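Long-range contacts in aminotransferase class-III (Ochrobactrum anthropi, PDB 5GHG), which probably transfers amino groups between amines and carbonyl compounds as an omega-transaminase, with a pyridoxal-phosphate-type cofactor bound here in its pyridoxamine form: residues F64-L69 with L339-E344; I95-K100 with V334-L339; S292-S297 with P329-V334; G56-G61 with A424-L429; I51-G56 with R412-R417. The protein carries 1 engineered substitution. One frame throughout, in Å; residues are numbered along the deposited sequence.

Contact 1 of 5, residues F64-L69 with L339-E344; sequences FSEPRL and LAIIEE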
# COMPACT_ATOMS: atom_id res chain seq x y z
N PHE B 64 -23.03 -2.34 0.06
CA PHE B 64 -22.55 -0.98 -0.14
C PHE B 64 -23.30 0.06 0.69
O PHE B 64 -23.11 1.26 0.46
CB PHE B 64 -22.64 -0.61 -1.63
CG PHE B 64 -21.67 -1.35 -2.50
CD1 PHE B 64 -21.98 -2.59 -3.01
CD2 PHE B 64 -20.41 -0.80 -2.78
CE1 PHE B 64 -21.08 -3.30 -3.80
CE2 PHE B 64 -19.50 -1.50 -3.57
CZ PHE B 64 -19.82 -2.74 -4.08
N SER B 65 -24.14 -0.35 1.63
CA SER B 65 -24.86 0.64 2.44
C SER B 65 -25.05 0.09 3.85
O SER B 65 -26.15 -0.25 4.30
CB SER B 65 -26.21 0.99 1.81
OG SER B 65 -27.04 -0.16 1.77
N GLU B 66 -23.94 -0.06 4.58
CA GLU B 66 -23.98 -0.59 5.94
C GLU B 66 -23.61 0.52 6.91
O GLU B 66 -22.43 0.73 7.21
CB GLU B 66 -23.05 -1.79 6.08
CG GLU B 66 -23.12 -2.46 7.45
CD GLU B 66 -24.56 -2.52 7.99
OE1 GLU B 66 -24.93 -1.66 8.84
OE2 GLU B 66 -25.32 -3.42 7.53
N PRO B 67 -24.59 1.28 7.43
CA PRO B 67 -24.25 2.46 8.23
C PRO B 67 -23.62 2.14 9.58
O PRO B 67 -23.01 3.05 10.17
CB PRO B 67 -25.60 3.18 8.39
CG PRO B 67 -26.63 2.14 8.17
CD PRO B 67 -26.03 1.18 7.17
N ARG B 68 -23.70 0.91 10.08
CA ARG B 68 -23.00 0.57 11.32
C ARG B 68 -21.48 0.77 11.19
O ARG B 68 -20.81 1.14 12.15
CB ARG B 68 -23.26 -0.88 11.73
CG ARG B 68 -24.55 -1.13 12.46
CD ARG B 68 -24.77 -2.61 12.74
NE ARG B 68 -23.80 -3.17 13.68
CZ ARG B 68 -23.87 -4.42 14.17
NH1 ARG B 68 -24.87 -5.22 13.83
NH2 ARG B 68 -22.94 -4.86 15.01
N LEU B 69 -20.94 0.52 10.00
CA LEU B 69 -19.50 0.69 9.80
C LEU B 69 -19.10 2.17 9.80
O LEU B 69 -18.04 2.52 10.32
CB LEU B 69 -19.07 -0.01 8.51
CG LEU B 69 -19.21 -1.52 8.48
CD1 LEU B 69 -18.55 -2.07 7.21
CD2 LEU B 69 -18.62 -2.15 9.72
N LEU B 339 -16.52 -7.66 11.15
CA LEU B 339 -16.51 -9.07 11.54
C LEU B 339 -17.70 -9.38 12.44
O LEU B 339 -18.32 -10.45 12.32
CB LEU B 339 -15.20 -9.42 12.22
CG LEU B 339 -13.98 -9.27 11.31
CD1 LEU B 339 -12.70 -9.60 12.04
CD2 LEU B 339 -14.13 -10.12 10.06
N ALA B 340 -18.04 -8.45 13.33
CA ALA B 340 -19.20 -8.62 14.20
C ALA B 340 -20.49 -8.74 13.40
O ALA B 340 -21.36 -9.55 13.73
CB ALA B 340 -19.29 -7.47 15.20
N ILE B 341 -20.63 -7.94 12.33
CA ILE B 341 -21.82 -8.02 11.49
C ILE B 341 -21.90 -9.37 10.81
O ILE B 341 -22.95 -10.02 10.81
CB ILE B 341 -21.85 -6.86 10.47
CG1 ILE B 341 -22.07 -5.52 11.19
CG2 ILE B 341 -22.95 -7.07 9.43
CD1 ILE B 341 -21.78 -4.29 10.31
N ILE B 342 -20.78 -9.81 10.22
CA ILE B 342 -20.71 -11.12 9.57
C ILE B 342 -21.13 -12.22 10.54
O ILE B 342 -21.89 -13.13 10.18
CB ILE B 342 -19.29 -11.36 9.01
CG1 ILE B 342 -19.07 -10.44 7.80
CG2 ILE B 342 -19.06 -12.80 8.64
CD1 ILE B 342 -17.66 -10.51 7.21
N GLU B 343 -20.66 -12.13 11.79
CA GLU B 343 -21.02 -13.07 12.85
C GLU B 343 -22.49 -12.98 13.23
O GLU B 343 -23.21 -13.99 13.23
CB GLU B 343 -20.19 -12.78 14.10
CG GLU B 343 -19.05 -13.70 14.37
CD GLU B 343 -18.16 -13.15 15.48
OE1 GLU B 343 -18.73 -12.56 16.45
OE2 GLU B 343 -16.92 -13.28 15.36
N GLU B 344 -22.93 -11.78 13.61
CA GLU B 344 -24.28 -11.60 14.13
C GLU B 344 -25.32 -11.99 13.10
O GLU B 344 -26.34 -12.59 13.44
CB GLU B 344 -24.50 -10.16 14.55
CG GLU B 344 -23.68 -9.71 15.74
CD GLU B 344 -23.81 -8.19 15.97
OE1 GLU B 344 -22.91 -7.62 16.63
OE2 GLU B 344 -24.81 -7.59 15.49
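Arg68 runs alongside Ile341 in the opposite sense and meets Glu344 end-on, so that its one flat group serves an apolar and a charged neighbour at once. Over one face of the guanidinium, close to its centre, lies CG1 of Ile341, which comes to 3.7 Å from Arg68 CZ. The edge bearing NH1 and NH2 is turned to the carboxylate of Glu344: NH1 donates to OE2 at 2.9 Å (159°), NH2 to OE1 at 3.2 Å. Both oxygens lie near the guanidinium plane, yet the two planes are 30° apart, so the carboxylate takes these hydrogens from outside its own plane. The bend at chi3 of Arg68 (67°) turns the end of an otherwise extended chain into this position.

Farther in, CD1 of Ile341 pushes in at the start of helix 67-77, touching its N-cap residue at Glu66 CG (3.7 Å) and Leu69 at CD2 (3.9 Å), and the CB of Arg68 lies 4.0 Å from the same methyl. As N-cap, Glu66 accepts from Arg68 N with the anti lone pair of its OE1, at 3.1 Å, while OE2 forms a salt bridge with Arg345. Arg68 NE has its own salt bridge to Glu337, one turn before Ile341 on helix 329-344.

Three nitrogens of Arg68 are thus engaged by two glutamates, which fixes the rotation of the group over Ile341. The charged groups join the two helices on the outer side of a buried isoleucine, and the carboxylates probably offset the closeness of Arg68 to Arg345.

Contact 2 of 5, residues I95-K100 with V334-L339; sequences IDLAEK and VALENL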
# COMPACT_ATOMS: atom_id res chain seq x y z
N ILE B 95 -5.36 -3.98 19.14
CA ILE B 95 -5.19 -5.14 20.01
C ILE B 95 -6.39 -6.07 19.92
O ILE B 95 -6.25 -7.29 19.82
CB ILE B 95 -4.96 -4.68 21.47
CG1 ILE B 95 -3.65 -3.90 21.56
CG2 ILE B 95 -4.97 -5.87 22.41
CD1 ILE B 95 -2.50 -4.52 20.82
N ASP B 96 -7.60 -5.50 19.97
CA ASP B 96 -8.80 -6.31 19.89
C ASP B 96 -8.89 -7.06 18.56
O ASP B 96 -9.33 -8.22 18.53
CB ASP B 96 -10.03 -5.42 20.06
CG ASP B 96 -10.19 -4.91 21.48
OD1 ASP B 96 -9.55 -5.46 22.39
OD2 ASP B 96 -10.96 -3.97 21.67
N LEU B 97 -8.51 -6.42 17.46
CA LEU B 97 -8.62 -7.08 16.16
C LEU B 97 -7.61 -8.21 16.03
O LEU B 97 -7.93 -9.29 15.52
CB LEU B 97 -8.44 -6.06 15.03
CG LEU B 97 -8.55 -6.63 13.61
CD1 LEU B 97 -9.88 -7.30 13.37
CD2 LEU B 97 -8.34 -5.51 12.59
N ALA B 98 -6.36 -7.98 16.46
CA ALA B 98 -5.36 -9.03 16.44
C ALA B 98 -5.84 -10.25 17.23
O ALA B 98 -5.72 -11.39 16.77
CB ALA B 98 -4.04 -8.52 17.00
N GLU B 99 -6.38 -10.01 18.42
CA GLU B 99 -6.86 -11.11 19.24
C GLU B 99 -8.01 -11.85 18.55
O GLU B 99 -8.04 -13.08 18.52
CB GLU B 99 -7.32 -10.58 20.60
CG GLU B 99 -7.67 -11.70 21.57
CD GLU B 99 -8.29 -11.18 22.86
OE1 GLU B 99 -8.21 -9.94 23.13
OE2 GLU B 99 -8.86 -12.01 23.60
N LYS B 100 -8.95 -11.10 17.97
CA LYS B 100 -10.07 -11.71 17.27
C LYS B 100 -9.59 -12.57 16.09
O LYS B 100 -10.08 -13.68 15.88
CB LYS B 100 -11.03 -10.63 16.81
CG LYS B 100 -12.11 -11.10 15.89
CD LYS B 100 -13.10 -11.97 16.63
CE LYS B 100 -13.86 -11.16 17.68
NZ LYS B 100 -14.86 -12.01 18.40
N VAL B 334 -13.22 -0.39 12.17
CA VAL B 334 -14.18 -0.76 11.13
C VAL B 334 -14.11 -2.26 10.84
O VAL B 334 -15.14 -2.91 10.68
CB VAL B 334 -13.93 0.07 9.85
CG1 VAL B 334 -14.69 -0.54 8.66
CG2 VAL B 334 -14.36 1.53 10.08
N ALA B 335 -12.91 -2.83 10.79
CA ALA B 335 -12.79 -4.26 10.55
C ALA B 335 -13.44 -5.07 11.68
O ALA B 335 -14.10 -6.09 11.43
CB ALA B 335 -11.33 -4.66 10.37
N LEU B 336 -13.25 -4.63 12.93
CA LEU B 336 -13.86 -5.33 14.05
C LEU B 336 -15.38 -5.33 13.94
O LEU B 336 -16.03 -6.36 14.17
CB LEU B 336 -13.44 -4.69 15.37
CG LEU B 336 -12.19 -5.22 16.03
CD1 LEU B 336 -11.71 -4.21 17.09
CD2 LEU B 336 -12.45 -6.59 16.65
N GLU B 337 -15.97 -4.17 13.63
CA GLU B 337 -17.41 -4.10 13.49
C GLU B 337 -17.90 -4.88 12.27
O GLU B 337 -18.97 -5.49 12.29
CB GLU B 337 -17.87 -2.66 13.42
CG GLU B 337 -19.37 -2.49 13.26
CD GLU B 337 -20.12 -2.63 14.56
OE1 GLU B 337 -19.46 -2.84 15.60
OE2 GLU B 337 -21.36 -2.52 14.55
N ASN B 338 -17.10 -4.88 11.20
CA ASN B 338 -17.44 -5.69 10.02
C ASN B 338 -17.50 -7.19 10.39
O ASN B 338 -18.43 -7.91 10.01
CB ASN B 338 -16.45 -5.42 8.90
CG ASN B 338 -16.71 -6.24 7.65
OD1 ASN B 338 -17.66 -5.98 6.91
ND2 ASN B 338 -15.86 -7.23 7.40
N LEU B 339 -16.52 -7.66 11.15
CA LEU B 339 -16.51 -9.07 11.54
C LEU B 339 -17.70 -9.38 12.44
O LEU B 339 -18.32 -10.45 12.32
CB LEU B 339 -15.20 -9.42 12.22
CG LEU B 339 -13.98 -9.27 11.31
CD1 LEU B 339 -12.70 -9.60 12.04
CD2 LEU B 339 -14.13 -10.12 10.06
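Two helices of the large domain of a fold-type-I aminotransferase, 93-104 and 329-344, pack here: the axes of segments 95-100 and 334-339 approach to 9.7 Å, at 42°, and Leu336 and Leu97 fill most of the interface. Leu336 sends its branches over the backbone of the other helix: CD1 rests on Asp96 CB at 3.6 Å, and CD2 lies 3.9 Å from Leu97 CA. Leu97 slides past it in the opposite direction, its CB 4.0 Å from Leu336 CG. With CG of Leu97 anti to the backbone N (chi1 -179°), its two methyls spread apart against helix 329-344, CD2 meeting Ala335 CB at 3.8 Å and CD1 turning to Leu339. Leu97 also touches Phe114, so this residue packs on strand 111-115 as well, an outermost strand of its sheet within the chain.

Replacing Leu336 by an alanine would probably open a gap over Asp96 and Leu97 and leave the Leu97 side chain freer to turn. No hydrogen bond crosses between the two segments, and the aliphatic part of Lys100 borders the apolar patch, its amino end forming a long, weak ion pair with Glu343. Leu339 crosses Leu97 at about a right angle, and its CD1 lies 3.9 Å from Leu97 CD1 and 4.2 Å from Lys100 CG.

Contact 3 of 5, residues S292-S297 with P329-V334; sequences SYLPIS and PVAAAV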
# COMPACT_ATOMS: atom_id res chain seq x y z
N SER B 292 -13.82 -3.71 2.57
CA SER B 292 -13.20 -2.58 1.87
C SER B 292 -13.75 -1.22 2.31
O SER B 292 -13.54 -0.23 1.62
CB SER B 292 -13.33 -2.73 0.35
OG SER B 292 -12.48 -3.76 -0.11
N TYR B 293 -14.47 -1.14 3.43
CA TYR B 293 -14.97 0.17 3.85
C TYR B 293 -13.82 1.10 4.23
O TYR B 293 -13.96 2.33 4.15
CB TYR B 293 -15.96 0.03 4.99
CG TYR B 293 -17.39 -0.18 4.53
CD1 TYR B 293 -17.72 -1.18 3.63
CD2 TYR B 293 -18.43 0.61 5.04
CE1 TYR B 293 -19.04 -1.39 3.23
CE2 TYR B 293 -19.75 0.41 4.64
CZ TYR B 293 -20.05 -0.58 3.74
OH TYR B 293 -21.36 -0.78 3.34
N LEU B 294 -12.69 0.52 4.66
CA LEU B 294 -11.44 1.23 4.83
C LEU B 294 -10.32 0.26 4.48
O LEU B 294 -10.48 -0.95 4.64
CB LEU B 294 -11.23 1.75 6.26
CG LEU B 294 -12.09 2.92 6.68
CD1 LEU B 294 -11.77 3.36 8.10
CD2 LEU B 294 -11.88 4.09 5.70
N PRO B 295 -9.18 0.75 4.00
CA PRO B 295 -8.05 -0.14 3.67
C PRO B 295 -7.42 -0.70 4.94
O PRO B 295 -7.01 0.06 5.83
CB PRO B 295 -7.06 0.79 2.94
CG PRO B 295 -7.77 2.10 2.75
CD PRO B 295 -8.89 2.17 3.71
N ILE B 296 -7.34 -2.02 5.02
CA ILE B 296 -6.59 -2.69 6.07
C ILE B 296 -6.38 -4.15 5.65
O ILE B 296 -7.24 -4.76 5.02
CB ILE B 296 -7.28 -2.60 7.44
CG1 ILE B 296 -6.46 -3.32 8.50
CG2 ILE B 296 -8.67 -3.22 7.36
CD1 ILE B 296 -6.94 -3.11 9.94
N SER B 297 -5.22 -4.69 5.99
CA SER B 297 -4.91 -6.09 5.72
C SER B 297 -4.14 -6.63 6.91
O SER B 297 -3.68 -5.88 7.77
CB SER B 297 -4.11 -6.25 4.43
OG SER B 297 -4.78 -5.59 3.37
N PRO B 329 -5.89 2.70 13.73
CA PRO B 329 -6.97 2.40 14.68
C PRO B 329 -8.37 2.60 14.10
O PRO B 329 -9.29 1.89 14.52
CB PRO B 329 -6.71 3.37 15.84
CG PRO B 329 -5.87 4.47 15.24
CD PRO B 329 -5.03 3.81 14.20
N VAL B 330 -8.55 3.52 13.16
CA VAL B 330 -9.88 3.69 12.57
C VAL B 330 -10.20 2.50 11.68
O VAL B 330 -11.31 1.93 11.73
CB VAL B 330 -9.98 5.01 11.80
CG1 VAL B 330 -11.40 5.21 11.26
CG2 VAL B 330 -9.59 6.20 12.68
N ALA B 331 -9.25 2.10 10.84
CA ALA B 331 -9.46 0.92 9.99
C ALA B 331 -9.68 -0.32 10.82
O ALA B 331 -10.55 -1.15 10.50
CB ALA B 331 -8.28 0.75 9.04
N ALA B 332 -8.92 -0.48 11.91
CA ALA B 332 -9.12 -1.64 12.78
C ALA B 332 -10.51 -1.63 13.40
O ALA B 332 -11.14 -2.68 13.50
CB ALA B 332 -8.06 -1.69 13.88
N ALA B 333 -10.99 -0.46 13.83
CA ALA B 333 -12.32 -0.40 14.43
C ALA B 333 -13.39 -0.79 13.42
O ALA B 333 -14.37 -1.47 13.76
CB ALA B 333 -12.59 1.01 14.97
N VAL B 334 -13.22 -0.39 12.17
CA VAL B 334 -14.18 -0.76 11.13
C VAL B 334 -14.11 -2.26 10.84
O VAL B 334 -15.14 -2.91 10.68
CB VAL B 334 -13.93 0.07 9.85
CG1 VAL B 334 -14.69 -0.54 8.66
CG2 VAL B 334 -14.36 1.53 10.08
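Tyr293 brings the one aromatic ring of the contact, but it meets helix 329-344 with its CB, 3.9 Å from Val334 CG1, while the ring leads away. That ring packs among Val60, Val62 and Leu69, with Pro81 of the second subunit also against the residue, and its hydroxyl is hydrogen-bonded to Gly63 O and to Glu66 N. The ring of Pro295 likewise turns from the helix, leaving its carbonyl oxygen to touch Ala331 CB at 3.5 Å.

Two branched side chains do most of the packing, on either side of Pro295 in sequence. CD1 of Leu294 rests against two valines one helical turn apart, 3.7 Å from Val330 CG1 and 3.7 Å from Val334 CG2; the leucine crosses Val334 at about a right angle. Ile296 lays its CB 3.8 Å from Ala331 CB. Its CG1 is trans to the backbone N (chi1 180°), which carries CD1 along the helix to 3.8 Å from Ala332 N. The small Ala331 lets the loop come this near, its CA being 5.5 Å from that of Leu294.

Ile296 also touches Leu97 and Phe114, and Leu294 meets Leu294 of the second subunit. With no hydrogen bond between the two segments, the buried loop that leads into strand 297-301 is held on this side by apolar contact, and several of its polar groups bond elsewhere, such as Tyr293 OH and the Ser292 carbonyl, the latter to His328 of the second subunit.

Contact 4 of 5, residues G56-G61 with A424-L429; sequences GLLSVG and AFCPPL. Engineered in segment 56-61: Leu58 (natural residue Trp).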
# COMPACT_ATOMS: atom_id res chain seq x y z
N GLY B 56 -17.52 -5.21 -5.94
CA GLY B 56 -16.44 -4.25 -6.13
C GLY B 56 -15.21 -4.96 -6.63
O GLY B 56 -15.15 -5.32 -7.80
N LEU B 57 -14.23 -5.20 -5.76
CA LEU B 57 -13.10 -6.04 -6.16
C LEU B 57 -13.07 -7.30 -5.32
O LEU B 57 -12.08 -7.58 -4.63
CB LEU B 57 -11.77 -5.28 -6.05
CG LEU B 57 -11.54 -4.12 -7.02
CD1 LEU B 57 -10.19 -3.43 -6.80
CD2 LEU B 57 -11.66 -4.60 -8.45
N LEU B 58 -14.16 -8.07 -5.37
CA LEU B 58 -14.33 -9.29 -4.59
C LEU B 58 -14.18 -9.03 -3.10
O LEU B 58 -13.71 -9.89 -2.35
CB LEU B 58 -13.36 -10.38 -5.07
CG LEU B 58 -13.43 -10.76 -6.56
CD1 LEU B 58 -12.64 -9.77 -7.43
CD2 LEU B 58 -12.97 -12.19 -6.82
N SER B 59 -14.66 -7.86 -2.64
CA SER B 59 -14.29 -7.37 -1.32
C SER B 59 -15.43 -6.83 -0.46
O SER B 59 -15.33 -6.90 0.76
CB SER B 59 -13.22 -6.28 -1.46
OG SER B 59 -13.67 -5.28 -2.36
N VAL B 60 -16.52 -6.34 -1.03
CA VAL B 60 -17.53 -5.59 -0.25
C VAL B 60 -18.54 -6.62 0.25
O VAL B 60 -19.67 -6.72 -0.23
CB VAL B 60 -18.16 -4.45 -1.06
CG1 VAL B 60 -19.12 -3.63 -0.19
CG2 VAL B 60 -17.02 -3.55 -1.59
N GLY B 61 -18.13 -7.36 1.28
CA GLY B 61 -18.91 -8.48 1.75
C GLY B 61 -20.28 -8.11 2.30
O GLY B 61 -21.26 -8.81 2.03
N ALA B 424 -16.57 -13.49 -14.19
CA ALA B 424 -16.56 -13.91 -12.79
C ALA B 424 -17.80 -13.41 -12.07
O ALA B 424 -18.37 -12.37 -12.41
CB ALA B 424 -15.31 -13.41 -12.07
N PHE B 425 -18.21 -14.16 -11.06
CA PHE B 425 -19.31 -13.79 -10.19
C PHE B 425 -18.85 -13.99 -8.75
O PHE B 425 -18.36 -15.07 -8.39
CB PHE B 425 -20.55 -14.60 -10.52
CG PHE B 425 -21.02 -14.36 -11.92
CD1 PHE B 425 -21.95 -13.37 -12.19
CD2 PHE B 425 -20.45 -15.05 -12.98
CE1 PHE B 425 -22.35 -13.10 -13.48
CE2 PHE B 425 -20.84 -14.79 -14.27
CZ PHE B 425 -21.79 -13.81 -14.53
N CYS B 426 -18.96 -12.94 -7.95
CA CYS B 426 -18.49 -12.95 -6.57
C CYS B 426 -19.31 -11.92 -5.80
O CYS B 426 -18.79 -10.89 -5.35
CB CYS B 426 -16.99 -12.61 -6.53
SG CYS B 426 -16.20 -12.64 -4.92
N PRO B 427 -20.61 -12.17 -5.65
CA PRO B 427 -21.51 -11.13 -5.13
C PRO B 427 -21.41 -10.99 -3.63
O PRO B 427 -20.82 -11.85 -2.95
CB PRO B 427 -22.90 -11.62 -5.57
CG PRO B 427 -22.74 -13.14 -5.60
CD PRO B 427 -21.34 -13.35 -6.14
N PRO B 428 -21.97 -9.92 -3.06
CA PRO B 428 -21.85 -9.70 -1.62
C PRO B 428 -22.48 -10.83 -0.82
O PRO B 428 -23.43 -11.48 -1.25
CB PRO B 428 -22.56 -8.37 -1.40
CG PRO B 428 -22.50 -7.67 -2.74
CD PRO B 428 -22.63 -8.78 -3.74
N LEU B 429 -21.92 -11.06 0.37
CA LEU B 429 -22.37 -12.11 1.28
C LEU B 429 -23.83 -11.94 1.68
O LEU B 429 -24.46 -12.91 2.11
CB LEU B 429 -21.50 -12.12 2.54
CG LEU B 429 -19.98 -12.15 2.37
CD1 LEU B 429 -19.29 -12.06 3.74
CD2 LEU B 429 -19.58 -13.43 1.66
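Beside the cofactor pocket, Leu58, whose side chain comes to about 6 Å from a bound PMP at the nearest atoms, packs on Cys426. Leu58 is an engineered residue, tryptophan in the natural sequence. It turns its inner part to the thiol: Cys426 SG lies 3.6 Å from Leu58 CB and 3.7 Å from CG, and one of the two end methyls, CD2, follows at 3.8 Å. A trans chi1 of Cys426 (-178°) carries SG out toward Leu58. Leu58 also touches Ile261, a residue of the PMP pocket, and the neighbouring Leu57 carbonyl accepts a hydrogen bond from Lys287 of the same pocket, probably the lysine that carries the cofactor in the aldehyde form.

Residues 58-61 and 426-429 run almost the same way and draw closest at Gly61, whose CA is 4.6 Å from that of Pro428. Val60, the centre of an inverse gamma turn, presents its carbonyl oxygen to Pro428 CB at 3.5 Å. Gly61 O takes a weak, bent bond from Leu429 N at 2.9 Å. A side chain on Gly61 would be tight against Leu429 CD1, so the bare backbone matters here.

Around this buried seam, Leu58 leans on Ile380 of strand 380-385, Leu429 on helix 347-363, and Pro427 on helices 347-363 and 433-455, while Phe82 of the second subunit packs against Ser59 and Val60.

Contact 5 of 5, residues I51-G56 with R412-R417; sequences IEAMSG and RGVISR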
# COMPACT_ATOMS: atom_id res chain seq x y z
N ILE B 51 -26.54 -4.51 -10.31
CA ILE B 51 -26.08 -5.51 -9.35
C ILE B 51 -24.55 -5.53 -9.41
O ILE B 51 -23.97 -5.74 -10.48
CB ILE B 51 -26.65 -6.89 -9.65
CG1 ILE B 51 -28.16 -6.91 -9.43
CG2 ILE B 51 -25.91 -7.97 -8.82
CD1 ILE B 51 -28.83 -8.23 -9.83
N GLU B 52 -23.90 -5.30 -8.27
CA GLU B 52 -22.44 -5.41 -8.20
C GLU B 52 -22.11 -6.88 -7.94
O GLU B 52 -21.87 -7.32 -6.81
CB GLU B 52 -21.86 -4.47 -7.14
CG GLU B 52 -20.78 -3.50 -7.70
CD GLU B 52 -19.56 -4.22 -8.27
OE1 GLU B 52 -19.41 -5.44 -7.99
OE2 GLU B 52 -18.74 -3.61 -9.00
N ALA B 53 -22.13 -7.65 -9.02
CA ALA B 53 -21.96 -9.08 -8.91
C ALA B 53 -20.52 -9.46 -8.58
O ALA B 53 -20.26 -10.64 -8.34
CB ALA B 53 -22.42 -9.77 -10.19
N MET B 54 -19.61 -8.49 -8.55
CA MET B 54 -18.23 -8.71 -8.13
C MET B 54 -17.95 -8.18 -6.73
O MET B 54 -16.80 -8.28 -6.27
CB MET B 54 -17.25 -8.04 -9.11
CG MET B 54 -17.27 -8.62 -10.51
SD MET B 54 -16.83 -10.35 -10.42
CE MET B 54 -15.12 -10.24 -9.89
N SER B 55 -18.94 -7.60 -6.05
CA SER B 55 -18.68 -6.97 -4.75
C SER B 55 -17.55 -5.95 -4.84
O SER B 55 -16.71 -5.83 -3.94
CB SER B 55 -18.37 -8.02 -3.69
OG SER B 55 -19.38 -9.02 -3.64
N GLY B 56 -17.52 -5.21 -5.94
CA GLY B 56 -16.44 -4.25 -6.13
C GLY B 56 -15.21 -4.96 -6.63
O GLY B 56 -15.15 -5.32 -7.80
N ARG B 412 -27.47 -4.98 -19.20
CA ARG B 412 -28.56 -5.64 -18.52
C ARG B 412 -28.51 -5.44 -17.00
O ARG B 412 -29.23 -6.14 -16.27
CB ARG B 412 -28.57 -7.13 -18.86
CG ARG B 412 -29.05 -7.40 -20.28
CD ARG B 412 -28.93 -8.86 -20.68
NE ARG B 412 -29.57 -9.13 -21.97
CZ ARG B 412 -30.87 -9.38 -22.11
NH1 ARG B 412 -31.66 -9.40 -21.03
NH2 ARG B 412 -31.36 -9.61 -23.32
N GLY B 413 -27.70 -4.51 -16.52
CA GLY B 413 -27.74 -4.12 -15.13
C GLY B 413 -26.96 -4.99 -14.18
O GLY B 413 -27.31 -5.07 -13.00
N VAL B 414 -25.93 -5.68 -14.66
CA VAL B 414 -25.11 -6.55 -13.83
C VAL B 414 -23.64 -6.23 -14.13
O VAL B 414 -23.22 -6.26 -15.29
CB VAL B 414 -25.40 -8.04 -14.10
CG1 VAL B 414 -24.42 -8.93 -13.34
CG2 VAL B 414 -26.85 -8.40 -13.73
N ILE B 415 -22.88 -5.93 -13.09
CA ILE B 415 -21.45 -5.66 -13.21
C ILE B 415 -20.71 -6.96 -12.89
O ILE B 415 -20.72 -7.44 -11.74
CB ILE B 415 -21.00 -4.52 -12.29
CG1 ILE B 415 -21.60 -3.20 -12.77
CG2 ILE B 415 -19.47 -4.43 -12.24
CD1 ILE B 415 -21.42 -2.06 -11.79
N SER B 416 -20.11 -7.56 -13.91
CA SER B 416 -19.21 -8.68 -13.72
C SER B 416 -17.78 -8.18 -13.95
O SER B 416 -17.53 -6.97 -13.95
CB SER B 416 -19.62 -9.83 -14.65
OG SER B 416 -18.72 -10.93 -14.59
N ARG B 417 -16.85 -9.10 -14.14
CA ARG B 417 -15.47 -8.77 -14.47
C ARG B 417 -15.01 -9.80 -15.50
O ARG B 417 -15.20 -11.00 -15.31
CB ARG B 417 -14.57 -8.82 -13.22
CG ARG B 417 -13.14 -8.34 -13.45
CD ARG B 417 -12.58 -7.74 -12.16
NE ARG B 417 -11.36 -6.97 -12.38
CZ ARG B 417 -11.32 -5.68 -12.72
NH1 ARG B 417 -10.15 -5.08 -12.91
NH2 ARG B 417 -12.45 -4.99 -12.85
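The carbonyl oxygen of Ile51 takes a nearly straight bond from Ile415 N, 2.8 Å long at 176°, and a second, weak one from Ala53 N in its own segment. With Ile51 N donating to Gly413 O at 2.9 Å, this makes the parallel bridge between strands 49-52 and 414-419; Ala53 N also reaches Ile415 O, weakly. Gly413, at positive phi, closes a Schellman motif that ends helix 400-411 just before the bridge.

On one face of the sheet the side chain of Glu52 bends back at chi2 (-61°) over Ile415, its OE2 3.4 Å from Ile415 CG2. Gly56 N meets Glu52 OE1 from far above the carboxylate plane, 2.8 Å away; Met54 N adds a weak capping bond to the same oxygen, ahead of the weakly bonded helix 55-58. OE2 is bonded to Tyr83 of the second subunit. With Glu52 shortened to an alanine, the Gly56 amide and the Tyr83 hydroxyl would probably lose their partner, and the turn could shift.

Past the bridge, Met54 crosses Arg417 at about a right angle, its CE 3.7 Å from Arg417 CB, and the far end of the arginine bonds to Ser87 of the second subunit. Backbone bonds thus set the strand pairing, and one buried carboxylate ties the turn that follows to the subunit interface.

Contacts 1, 2 and 3 share helix 329-344: contacts 2 and 3, centres 9 Å apart, meet where Leu97 touches Ile296 and Ala332, and contact 1, its centre 12 Å from that of contact 2, adds helix 67-77. Contacts 4 and 5, centres 8 Å apart, share Gly56 and use adjacent strands, 422-425 and 414-419; Ser55 OG to Cys426 O and Ser416 OG to Ala424 O probably bond them. Phe64 of contact 1 packs on Glu52 and Gly56, and Ser292 OG of contact 3 and Ser59 OG of contact 4 share a weak hydrogen bond. A bound PMP lies about 6 Å from the Leu58 side chain, about 7 Å from that of Pro295, about 8 Å from that of Arg417 and about 13 Å from that of Ala335 in contact 2.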